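Long-range contact in hypothetical protein yycE (Bacillus subtilis, PDB 1TWU), which is of unknown function but, as a vicinal oxygen chelate superfamily member, is a putative glyoxalase or fosfomycin resistance protein: residues D78-F83 with R127-N132. Sequence-based numbering, arbitrary orientation.
Sequences DSLLVF and RIVFMN
The Phe83 and Phe130 rings run almost parallel (17° between planes) but are displaced so that little of one lies over the other; CD2 of Phe83 comes 3.8 Å from CE1 of Phe130. At the edge of the Phe83 ring, in its plane, sits the CG2 methyl of Ile128, 3.9 Å from CE2 of Phe83. Residues 80-83 and 127-131 belong to the parallel first and last strands of the C-terminal βαβββ module of the VOC fold. Strand 80-84 is the edge of this sheet within the chain, but an antiparallel strand of the second subunit continues it, and Phe5 and Phe8 of that subunit meet the Phe83 ring edge-to-face. Beside the phenylalanines, Ile128 bends at chi2 (-55°) to bring CD1 within 4.0 Å of CB of Leu81. Leu80, Val82 and Val129 line the other face, where Trp113 of helix 111-114 packs on all three. Arg127 starts on that face too, but its chain turns off at CG to put NE against Glu121 in a salt bridge. Backbone bonds zip the parallel pair, weakly at Arg127 N to Ser79 O, and most directly where Phe83 N meets Val129 O at 2.7 Å, the N-H pointing almost straight at the oxygen (176°).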
loop_
_atom_site.group_PDB
_atom_site.type_symbol
_atom_site.label_atom_id
_atom_site.label_comp_id
_atom_site.label_asym_id
_atom_site.label_seq_id
_atom_site.Cartn_x
_atom_site.Cartn_y
_atom_site.Cartn_z
ATOM N N ASP A 78 0.403 -13.266 -1.217
ATOM C CA ASP A 78 1.685 -12.570 -1.176
ATOM C C ASP A 78 1.532 -11.047 -1.187
ATOM O O ASP A 78 2.522 -10.314 -1.246
ATOM C CB ASP A 78 2.568 -12.990 -2.355
ATOM C CG ASP A 78 3.090 -14.408 -2.224
ATOM O OD1 ASP A 78 3.189 -14.905 -1.083
ATOM O OD2 ASP A 78 3.424 -15.016 -3.263
ATOM N N SER A 79 0.292 -10.574 -1.150
ATOM C CA SER A 79 0.023 -9.142 -1.134
ATOM C C SER A 79 -0.146 -8.776 0.345
ATOM O O SER A 79 -1.166 -9.094 0.969
ATOM C CB SER A 79 -1.244 -8.838 -1.927
ATOM O OG SER A 79 -1.319 -7.456 -2.196
ATOM N N LEU A 80 0.873 -8.111 0.893
ATOM C CA LEU A 80 0.915 -7.761 2.308
ATOM C C LEU A 80 0.977 -6.279 2.691
ATOM O O LEU A 80 1.304 -5.405 1.882
ATOM C CB LEU A 80 2.142 -8.422 2.950
ATOM C CG LEU A 80 2.471 -9.920 3.030
ATOM C CD1 LEU A 80 1.474 -10.771 2.278
ATOM C CD2 LEU A 80 3.896 -10.122 2.515
ATOM N N LEU A 81 0.656 -6.035 3.958
ATOM C CA LEU A 81 0.759 -4.724 4.593
ATOM C C LEU A 81 1.500 -5.141 5.860
ATOM O O LEU A 81 0.927 -5.789 6.734
ATOM C CB LEU A 81 -0.603 -4.122 4.960
ATOM C CG LEU A 81 -0.467 -2.862 5.839
ATOM C CD1 LEU A 81 0.421 -1.841 5.148
ATOM C CD2 LEU A 81 -1.831 -2.254 6.128
ATOM N N VAL A 82 2.780 -4.803 5.942
ATOM C CA VAL A 82 3.580 -5.200 7.087
ATOM C C VAL A 82 3.851 -4.113 8.124
ATOM O O VAL A 82 4.336 -3.024 7.805
ATOM C CB VAL A 82 4.942 -5.775 6.636
ATOM C CG1 VAL A 82 5.655 -6.407 7.827
ATOM C CG2 VAL A 82 4.745 -6.797 5.529
ATOM N N PHE A 83 3.527 -4.426 9.375
ATOM C CA PHE A 83 3.763 -3.523 10.490
ATOM C C PHE A 83 4.927 -4.116 11.275
ATOM O O PHE A 83 4.816 -5.227 11.789
ATOM C CB PHE A 83 2.539 -3.461 11.401
ATOM C CG PHE A 83 1.410 -2.622 10.865
ATOM C CD1 PHE A 83 1.517 -1.233 10.817
ATOM C CD2 PHE A 83 0.224 -3.219 10.434
ATOM C CE1 PHE A 83 0.460 -0.451 10.354
ATOM C CE2 PHE A 83 -0.838 -2.446 9.967
ATOM C CZ PHE A 83 -0.721 -1.058 9.928
ATOM N N ARG A 127 -3.523 -9.426 3.523
ATOM C CA ARG A 127 -2.686 -10.000 4.576
ATOM C C ARG A 127 -2.007 -8.920 5.428
ATOM O O ARG A 127 -1.099 -8.223 4.970
ATOM C CB ARG A 127 -1.614 -10.919 3.964
ATOM C CG ARG A 127 -2.140 -12.161 3.229
ATOM C CD ARG A 127 -2.775 -13.149 4.183
ATOM N NE ARG A 127 -3.394 -14.292 3.508
ATOM C CZ ARG A 127 -2.789 -15.452 3.253
ATOM N NH1 ARG A 127 -1.528 -15.654 3.604
ATOM N NH2 ARG A 127 -3.466 -16.430 2.673
ATOM N N ILE A 128 -2.458 -8.784 6.669
ATOM C CA ILE A 128 -1.883 -7.802 7.579
ATOM C C ILE A 128 -0.850 -8.534 8.450
ATOM O O ILE A 128 -1.188 -9.390 9.276
ATOM C CB ILE A 128 -2.979 -7.148 8.470
ATOM C CG1 ILE A 128 -4.186 -6.750 7.611
ATOM C CG2 ILE A 128 -2.421 -5.909 9.168
ATOM C CD1 ILE A 128 -3.844 -5.854 6.440
ATOM N N VAL A 129 0.417 -8.197 8.252
ATOM C CA VAL A 129 1.489 -8.842 8.992
ATOM C C VAL A 129 2.082 -7.970 10.090
ATOM O O VAL A 129 2.287 -6.768 9.923
ATOM C CB VAL A 129 2.624 -9.285 8.028
ATOM C CG1 VAL A 129 3.650 -10.151 8.766
ATOM C CG2 VAL A 129 2.028 -10.039 6.856
ATOM N N PHE A 130 2.341 -8.598 11.226
ATOM C CA PHE A 130 2.953 -7.930 12.364
ATOM C C PHE A 130 4.269 -8.680 12.595
ATOM O O PHE A 130 4.279 -9.814 13.081
ATOM C CB PHE A 130 2.018 -8.024 13.570
ATOM C CG PHE A 130 0.690 -7.362 13.340
ATOM C CD1 PHE A 130 0.508 -6.012 13.636
ATOM C CD2 PHE A 130 -0.362 -8.070 12.766
ATOM C CE1 PHE A 130 -0.705 -5.372 13.362
ATOM C CE2 PHE A 130 -1.575 -7.444 12.487
ATOM C CZ PHE A 130 -1.748 -6.090 12.785
ATOM N N MET A 131 5.373 -8.049 12.203
ATOM C CA MET A 131 6.695 -8.652 12.330
ATOM C C MET A 131 7.460 -8.090 13.528
ATOM O O MET A 131 7.574 -6.870 13.705
ATOM C CB MET A 131 7.487 -8.437 11.031
ATOM C CG MET A 131 8.872 -9.092 10.982
ATOM S SD MET A 131 8.915 -10.882 11.269
ATOM C CE MET A 131 7.887 -11.468 9.973
ATOM N N ASN A 132 7.976 -8.995 14.354
ATOM C CA ASN A 132 8.719 -8.603 15.542
ATOM C C ASN A 132 10.137 -8.189 15.193
ATOM O O ASN A 132 11.084 -8.921 15.465
ATOM C CB ASN A 132 8.769 -9.756 16.545
ATOM C CG ASN A 132 9.243 -9.311 17.916
ATOM O OD1 ASN A 132 9.713 -10.121 18.715
ATOM N ND2 ASN A 132 9.105 -8.020 18.202
#